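Local coordinates for protein neural cell adhesion molecule 1 (Homo sapiens, PDB 2HAZ) that probably serves neural cell adhesion, and carries in its first fibronectin type III repeat a helix critical for polysialylation of its N-glycans, at residues Pro7-Ile12 with Val81-Leu86; Lys41-Arg45 with Val68-Leu73. All coordinates share one frame; numbering follows the deposited sequence.

Contact 1. Residues Pro7-Ile12 with Val81-Leu86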
ATOM      1  N   PRO A   7       2.196  10.407   9.401  1.00 19.21           N
ATOM      2  CA  PRO A   7       3.446   9.914   8.793  1.00 18.68           C
ATOM      3  C   PRO A   7       3.753  10.444   7.389  1.00 18.31           C
ATOM      4  O   PRO A   7       2.846  10.870   6.652  1.00 18.44           O
ATOM      5  CB  PRO A   7       3.231   8.398   8.729  1.00 19.09           C
ATOM      6  CG  PRO A   7       2.156   8.113   9.727  1.00 19.32           C
ATOM      7  CD  PRO A   7       1.252   9.298   9.640  1.00 18.81           C
ATOM      8  N   SER A   8       5.024  10.401   7.009  1.00 17.47           N
ATOM      9  CA  SER A   8       5.388  10.698   5.628  1.00 18.15           C
ATOM     10  C   SER A   8       5.056   9.456   4.801  1.00 17.97           C
ATOM     11  O   SER A   8       4.585   8.449   5.354  1.00 17.95           O
ATOM     12  CB  SER A   8       6.872  11.066   5.493  1.00 17.95           C
ATOM     13  OG  SER A   8       7.699   9.954   5.781  1.00 18.46           O
ATOM     14  N   SER A   9       5.310   9.511   3.496  1.00 18.63           N
ATOM     15  CA  SER A   9       4.817   8.450   2.608  1.00 18.90           C
ATOM     16  C   SER A   9       5.685   7.208   2.663  1.00 19.11           C
ATOM     17  O   SER A   9       6.914   7.322   2.777  1.00 19.09           O
ATOM     18  CB  SER A   9       4.687   8.943   1.171  1.00 19.55           C
ATOM     19  OG  SER A   9       5.928   9.390   0.678  1.00 21.60           O
ATOM     20  N   PRO A  10       5.050   6.020   2.598  1.00 18.59           N
ATOM     21  CA  PRO A  10       5.807   4.794   2.360  1.00 18.41           C
ATOM     22  C   PRO A  10       6.341   4.830   0.930  1.00 18.24           C
ATOM     23  O   PRO A  10       5.892   5.660   0.134  1.00 17.30           O
ATOM     24  CB  PRO A  10       4.759   3.685   2.532  1.00 18.13           C
ATOM     25  CG  PRO A  10       3.596   4.333   3.194  1.00 18.56           C
ATOM     26  CD  PRO A  10       3.609   5.742   2.742  1.00 18.00           C
ATOM     27  N   SER A  11       7.306   3.966   0.623  1.00 17.86           N
ATOM     28  CA  SER A  11       7.813   3.824  -0.745  1.00 19.35           C
ATOM     29  C   SER A  11       7.510   2.421  -1.219  1.00 18.74           C
ATOM     30  O   SER A  11       7.789   1.479  -0.498  1.00 19.07           O
ATOM     31  CB  SER A  11       9.340   4.015  -0.788  1.00 19.40           C
ATOM     32  OG  SER A  11       9.698   5.377  -0.794  1.00 22.57           O
ATOM     33  N   ILE A  12       6.964   2.286  -2.428  1.00 18.92           N
ATOM     34  CA  ILE A  12       6.799   0.970  -3.063  1.00 18.37           C
ATOM     35  C   ILE A  12       8.044   0.617  -3.893  1.00 18.87           C
ATOM     36  O   ILE A  12       8.420   1.332  -4.823  1.00 19.01           O
ATOM     37  CB  ILE A  12       5.497   0.870  -3.918  1.00 18.27           C
ATOM     38  CG1 ILE A  12       4.236   1.058  -3.047  1.00 18.12           C
ATOM     39  CG2 ILE A  12       5.430  -0.474  -4.649  1.00 17.26           C
ATOM     40  CD1 ILE A  12       2.907   1.182  -3.830  1.00 17.55           C
ATOM     41  N   VAL A  81      -1.406   0.796  -7.665  1.00 10.25           N
ATOM     42  CA  VAL A  81      -1.473   0.645  -6.205  1.00 10.44           C
ATOM     43  C   VAL A  81      -0.658   1.748  -5.513  1.00 11.17           C
ATOM     44  O   VAL A  81       0.350   2.228  -6.035  1.00 11.23           O
ATOM     45  CB  VAL A  81      -1.039  -0.773  -5.746  1.00 10.82           C
ATOM     46  CG1 VAL A  81       0.414  -1.066  -6.056  1.00 10.53           C
ATOM     47  CG2 VAL A  81      -1.336  -1.007  -4.262  1.00  9.82           C
ATOM     48  N   ARG A  82      -1.161   2.176  -4.363  1.00 11.15           N
ATOM     49  CA  ARG A  82      -0.465   3.116  -3.488  1.00 12.03           C
ATOM     50  C   ARG A  82      -0.709   2.705  -2.028  1.00 12.11           C
ATOM     51  O   ARG A  82      -1.650   1.948  -1.737  1.00 10.70           O
ATOM     52  CB  ARG A  82      -0.957   4.540  -3.779  1.00 12.19           C
ATOM     53  CG  ARG A  82      -2.432   4.775  -3.476  1.00 13.45           C
ATOM     54  CD  ARG A  82      -2.993   5.958  -4.272  1.00 19.47           C
ATOM     55  NE  ARG A  82      -4.169   6.483  -3.587  1.00 23.30           N
ATOM     56  CZ  ARG A  82      -4.853   7.573  -3.933  1.00 22.90           C
ATOM     57  NH1 ARG A  82      -4.495   8.315  -4.972  1.00 22.68           N
ATOM     58  NH2 ARG A  82      -5.910   7.918  -3.215  1.00 21.55           N
ATOM     59  N   LEU A  83       0.162   3.189  -1.141  1.00 12.88           N
ATOM     60  CA  LEU A  83       0.171   2.864   0.280  1.00 13.69           C
ATOM     61  C   LEU A  83       0.251   4.122   1.110  1.00 13.10           C
ATOM     62  O   LEU A  83       0.965   5.054   0.757  1.00 12.94           O
ATOM     63  CB  LEU A  83       1.409   2.055   0.643  1.00 13.99           C
ATOM     64  CG  LEU A  83       1.540   0.569   0.350  1.00 16.54           C
ATOM     65  CD1 LEU A  83       2.848   0.145   0.985  1.00 17.47           C
ATOM     66  CD2 LEU A  83       0.385  -0.230   0.947  1.00 17.95           C
ATOM     67  N   ALA A  84      -0.440   4.091   2.242  1.00 13.29           N
ATOM     68  CA  ALA A  84      -0.360   5.130   3.274  1.00 13.99           C
ATOM     69  C   ALA A  84      -0.235   4.461   4.636  1.00 13.59           C
ATOM     70  O   ALA A  84      -0.777   3.372   4.851  1.00 14.69           O
ATOM     71  CB  ALA A  84      -1.587   6.008   3.232  1.00 13.39           C
ATOM     72  N   ALA A  85       0.516   5.109   5.530  1.00 13.98           N
ATOM     73  CA  ALA A  85       0.649   4.718   6.926  1.00 13.28           C
ATOM     74  C   ALA A  85      -0.350   5.481   7.771  1.00 13.19           C
ATOM     75  O   ALA A  85      -0.594   6.683   7.553  1.00 13.36           O
ATOM     76  CB  ALA A  85       2.055   5.001   7.444  1.00 12.68           C
ATOM     77  N   LEU A  86      -0.921   4.770   8.727  1.00 12.65           N
ATOM     78  CA  LEU A  86      -1.801   5.361   9.721  1.00 12.75           C
ATOM     79  C   LEU A  86      -1.064   5.457  11.052  1.00 13.11           C
ATOM     80  O   LEU A  86      -0.516   4.447  11.523  1.00 13.59           O
ATOM     81  CB  LEU A  86      -3.044   4.486   9.915  1.00 13.04           C
ATOM     82  CG  LEU A  86      -4.137   4.974  10.868  1.00 11.52           C
ATOM     83  CD1 LEU A  86      -5.006   6.058  10.224  1.00 12.92           C
ATOM     84  CD2 LEU A  86      -4.989   3.808  11.265  1.00 11.73           C
TER
HETATM   85  O   HOH W   1       1.872   7.592   5.032  1.00  8.27           O

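Contact 2. Residues Lys41-Arg45 with Val68-Leu73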
ATOM      1  N   LYS A  41      -2.605   1.292   4.894  1.00 13.22           N
ATOM      2  CA  LYS A  41      -3.733   1.179   3.982  1.00 12.94           C
ATOM      3  C   LYS A  41      -3.201   1.035   2.562  1.00 12.97           C
ATOM      4  O   LYS A  41      -2.434   1.873   2.089  1.00 13.50           O
ATOM      5  CB  LYS A  41      -4.642   2.404   4.100  1.00 12.49           C
ATOM      6  CG  LYS A  41      -5.955   2.298   3.323  1.00 14.03           C
ATOM      7  CD  LYS A  41      -6.664   3.642   3.382  1.00 17.42           C
ATOM      8  CE  LYS A  41      -8.065   3.596   2.870  1.00 21.06           C
ATOM      9  NZ  LYS A  41      -8.635   4.991   2.932  1.00 20.89           N
ATOM     10  N   ALA A  42      -3.593  -0.048   1.899  1.00 12.75           N
ATOM     11  CA  ALA A  42      -3.375  -0.176   0.464  1.00 11.99           C
ATOM     12  C   ALA A  42      -4.642   0.193  -0.282  1.00 12.30           C
ATOM     13  O   ALA A  42      -5.724  -0.261   0.075  1.00 11.77           O
ATOM     14  CB  ALA A  42      -2.967  -1.600   0.093  1.00 11.84           C
ATOM     15  N   GLU A  43      -4.488   1.023  -1.304  1.00 11.95           N
ATOM     16  CA  GLU A  43      -5.541   1.340  -2.262  1.00 11.91           C
ATOM     17  C   GLU A  43      -5.095   0.914  -3.661  1.00 11.53           C
ATOM     18  O   GLU A  43      -3.955   1.204  -4.073  1.00 11.28           O
ATOM     19  CB  GLU A  43      -5.834   2.842  -2.242  1.00 12.00           C
ATOM     20  CG  GLU A  43      -6.160   3.388  -0.859  1.00 15.86           C
ATOM     21  CD  GLU A  43      -6.430   4.874  -0.879  1.00 21.11           C
ATOM     22  OE1 GLU A  43      -5.462   5.661  -0.733  1.00 23.82           O
ATOM     23  OE2 GLU A  43      -7.616   5.252  -1.050  1.00 26.63           O
ATOM     24  N   TRP A  44      -5.977   0.238  -4.399  1.00 10.15           N
ATOM     25  CA  TRP A  44      -5.638  -0.172  -5.776  1.00 10.94           C
ATOM     26  C   TRP A  44      -6.817   0.043  -6.704  1.00 11.40           C
ATOM     27  O   TRP A  44      -7.972   0.044  -6.263  1.00 10.49           O
ATOM     28  CB  TRP A  44      -5.138  -1.629  -5.845  1.00 11.26           C
ATOM     29  CG  TRP A  44      -6.140  -2.668  -5.397  1.00 11.73           C
ATOM     30  CD1 TRP A  44      -7.024  -3.360  -6.182  1.00  9.99           C
ATOM     31  CD2 TRP A  44      -6.378  -3.099  -4.051  1.00 12.17           C
ATOM     32  NE1 TRP A  44      -7.763  -4.230  -5.406  1.00 13.54           N
ATOM     33  CE2 TRP A  44      -7.379  -4.095  -4.097  1.00 11.81           C
ATOM     34  CE3 TRP A  44      -5.795  -2.783  -2.815  1.00 14.35           C
ATOM     35  CZ2 TRP A  44      -7.860  -4.734  -2.939  1.00 12.19           C
ATOM     36  CZ3 TRP A  44      -6.263  -3.432  -1.663  1.00 12.24           C
ATOM     37  CH2 TRP A  44      -7.276  -4.403  -1.741  1.00 10.29           C
ATOM     38  N   ARG A  45      -6.522   0.228  -7.985  1.00 11.36           N
ATOM     39  CA  ARG A  45      -7.578   0.286  -8.993  1.00 12.73           C
ATOM     40  C   ARG A  45      -7.057  -0.140 -10.360  1.00 12.84           C
ATOM     41  O   ARG A  45      -5.886   0.108 -10.701  1.00 13.50           O
ATOM     42  CB  ARG A  45      -8.191   1.684  -9.067  1.00 13.75           C
ATOM     43  CG  ARG A  45      -7.229   2.776  -9.371  1.00 15.45           C
ATOM     44  CD  ARG A  45      -7.877   4.019 -10.002  1.00 18.97           C
ATOM     45  NE  ARG A  45      -6.784   4.864 -10.486  1.00 23.57           N
ATOM     46  CZ  ARG A  45      -6.439   5.019 -11.765  1.00 25.35           C
ATOM     47  NH1 ARG A  45      -7.137   4.438 -12.742  1.00 24.32           N
ATOM     48  NH2 ARG A  45      -5.394   5.789 -12.070  1.00 27.19           N
ATOM     49  N   VAL A  68       2.736  -6.128   1.790  1.00 15.57           N
ATOM     50  CA  VAL A  68       1.317  -6.358   1.974  1.00 14.64           C
ATOM     51  C   VAL A  68       0.775  -7.080   0.726  1.00 14.54           C
ATOM     52  O   VAL A  68       1.254  -6.854  -0.407  1.00 13.79           O
ATOM     53  CB  VAL A  68       0.527  -5.054   2.292  1.00 14.45           C
ATOM     54  CG1 VAL A  68       0.989  -4.459   3.616  1.00 14.41           C
ATOM     55  CG2 VAL A  68       0.631  -4.029   1.154  1.00 13.86           C
ATOM     56  N   THR A  69      -0.205  -7.951   0.943  1.00 14.32           N
ATOM     57  CA  THR A  69      -0.787  -8.748  -0.128  1.00 15.57           C
ATOM     58  C   THR A  69      -2.152  -8.230  -0.486  1.00 16.11           C
ATOM     59  O   THR A  69      -3.068  -8.237   0.340  1.00 16.27           O
ATOM     60  CB  THR A  69      -0.957 -10.238   0.247  1.00 16.04           C
ATOM     61  OG1 THR A  69       0.285 -10.774   0.700  1.00 16.10           O
ATOM     62  CG2 THR A  69      -1.435 -11.034  -0.975  1.00 15.41           C
ATOM     63  N   ILE A  70      -2.293  -7.817  -1.734  1.00 16.43           N
ATOM     64  CA  ILE A  70      -3.583  -7.400  -2.228  1.00 17.25           C
ATOM     65  C   ILE A  70      -4.258  -8.585  -2.916  1.00 17.39           C
ATOM     66  O   ILE A  70      -3.596  -9.472  -3.505  1.00 16.53           O
ATOM     67  CB  ILE A  70      -3.498  -6.116  -3.108  1.00 17.65           C
ATOM     68  CG1 ILE A  70      -2.614  -6.333  -4.336  1.00 18.59           C
ATOM     69  CG2 ILE A  70      -2.983  -4.908  -2.273  1.00 18.98           C
ATOM     70  CD1 ILE A  70      -2.337  -5.053  -5.149  1.00 17.16           C
ATOM     71  N   VAL A  71      -5.580  -8.607  -2.809  1.00 17.90           N
ATOM     72  CA  VAL A  71      -6.403  -9.753  -3.207  1.00 19.12           C
ATOM     73  C   VAL A  71      -7.567  -9.343  -4.105  1.00 18.85           C
ATOM     74  O   VAL A  71      -7.793  -8.157  -4.357  1.00 19.75           O
ATOM     75  CB  VAL A  71      -7.010 -10.483  -1.962  1.00 19.50           C
ATOM     76  CG1 VAL A  71      -5.928 -11.099  -1.090  1.00 21.00           C
ATOM     77  CG2 VAL A  71      -7.884  -9.524  -1.157  1.00 19.86           C
ATOM     78  N   GLY A  72      -8.299 -10.341  -4.588  1.00 19.37           N
ATOM     79  CA  GLY A  72      -9.515 -10.112  -5.358  1.00 19.16           C
ATOM     80  C   GLY A  72      -9.309  -9.403  -6.680  1.00 18.43           C
ATOM     81  O   GLY A  72     -10.218  -8.710  -7.169  1.00 18.80           O
ATOM     82  N   LEU A  73      -8.129  -9.596  -7.265  1.00 17.97           N
ATOM     83  CA  LEU A  73      -7.781  -8.998  -8.538  1.00 17.43           C
ATOM     84  C   LEU A  73      -8.258  -9.897  -9.675  1.00 18.05           C
ATOM     85  O   LEU A  73      -8.506 -11.097  -9.485  1.00 17.96           O
ATOM     86  CB  LEU A  73      -6.272  -8.772  -8.652  1.00 16.99           C
ATOM     87  CG  LEU A  73      -5.568  -8.014  -7.514  1.00 15.32           C
ATOM     88  CD1 LEU A  73      -4.067  -8.100  -7.696  1.00 15.36           C
ATOM     89  CD2 LEU A  73      -6.045  -6.556  -7.473  1.00 11.86           C
TER
HETATM   90  O   HOH W   2      -9.834  -5.799  -6.673  1.00 31.62           O

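Contact 1. Residues Pro7-Ile12 with Val81-Leu86
P7 to I12 runs over V81 to L86 in roughly the opposite direction, 157° apart end to end, and the CA of P7 is 6.2 Å from the CA of A85. Three residues of the first segment reach toward strand 78-87. P7 lays the CB-CG side of its ring on the A85 methyl, with CB of P7 3.8 Å from CB of A85. P10 sits next along. Its CD is 3.4 Å from the carbonyl O of L83, and its CG is 4.1 Å from CB of L83. The ring thus rests on backbone, across the L83 carbonyl and A84 CA to A85 N. With an alanine here, CG and CD of the ring would be missing, the L83 carbonyl would probably lose its apolar cover, and Y40 would lose part of its contact. In the fibronectin type III sandwich this is where the loop leading into strand 11-17, and the start of that strand, lie over the four-stranded sheet. Strand 11-17 edges the three-stranded sheet, and strand 78-87 lies inside the four-stranded one. I12 closes the far end. CG1 is anti to the carbonyl carbon (chi1 -62°), and an extended chi2 of 171° carries CD1 to the V81 carbonyl, 3.5 Å from V81 O. The same methyl meets CG1 of V81. V24 and S95 also touch the I12 side chain. A water bridges the segments between P7 and P10. It donates to S8 O at 2.9 Å and accepts from A85 N at 2.9 Å, which gives the peptide N-H of the buried A85 a partner, the segments having no direct hydrogen bond.

Contact 2. Residues Lys41-Arg45 with Val68-Leu73
W44 is the large bump here, and I70, the V71 carbonyl and L73 line the hollow that takes it. Strands 41-45 and 68-70 lie face to face, with axes 8.9 Å apart and crossing at -32°. The indole of W44 presents one face to I70. CB of I70 stands 4.1 Å from the centroid of the W44 six-membered ring and only 11° off its normal, a CH-pi contact. I70 CG2 lies nearer the rim, 3.6 Å from W44 CE3. With CG between the backbone N and the carbonyl carbon (chi1 62°), the W44 indole runs alongside the I70 side chain, the two pointing opposite ways. V71 to L73 pass the indole beyond I70. Both approaches there are oblique: L73 CD2 is 3.6 Å from W44 NE1, and V71 O is 3.7 Å from W44 CZ2. The indole N-H is met in the ring plane by a water, 2.9 Å from W44 NE1, which donates in turn to G72 O. V71 N is buried and has no partner in the model. Past the indole, the small A42 methyl meets larger side chains: its CB is 4.1 Å from I70 CG2, and V68 CG2 lies a little further off. Y57, V24 and F100 close around this apolar layer. Strands of facing sheets crossing at such an angle, with interlocking apolar side chains between them, are typical of an aligned beta sandwich, here the fibronectin type III fold.

How the contacts relate
Both contacts lie between the same two layers of the sandwich, their centres 13 Å apart, contact 1 largely through the loop before strand 11-17. Strands 78-87 and 39-46 are neighbours in the four-stranded sheet, and K41 N probably donates to A84 O at 2.8 Å. On that sheet's outer side R82 NE forms a salt bridge with E43 OE1 at 3.2 Å. Contact 2 is nested inside the loop closed by contact 1. V24, on strand 22-27 between strands 11-17 and 67-70, touches both I12 and I70, linking the contacts within the three-stranded sheet. The sodium ion, bound by D13 and D27, is about 9 Å from the I12 side chain, against about 14 Å from that of V68.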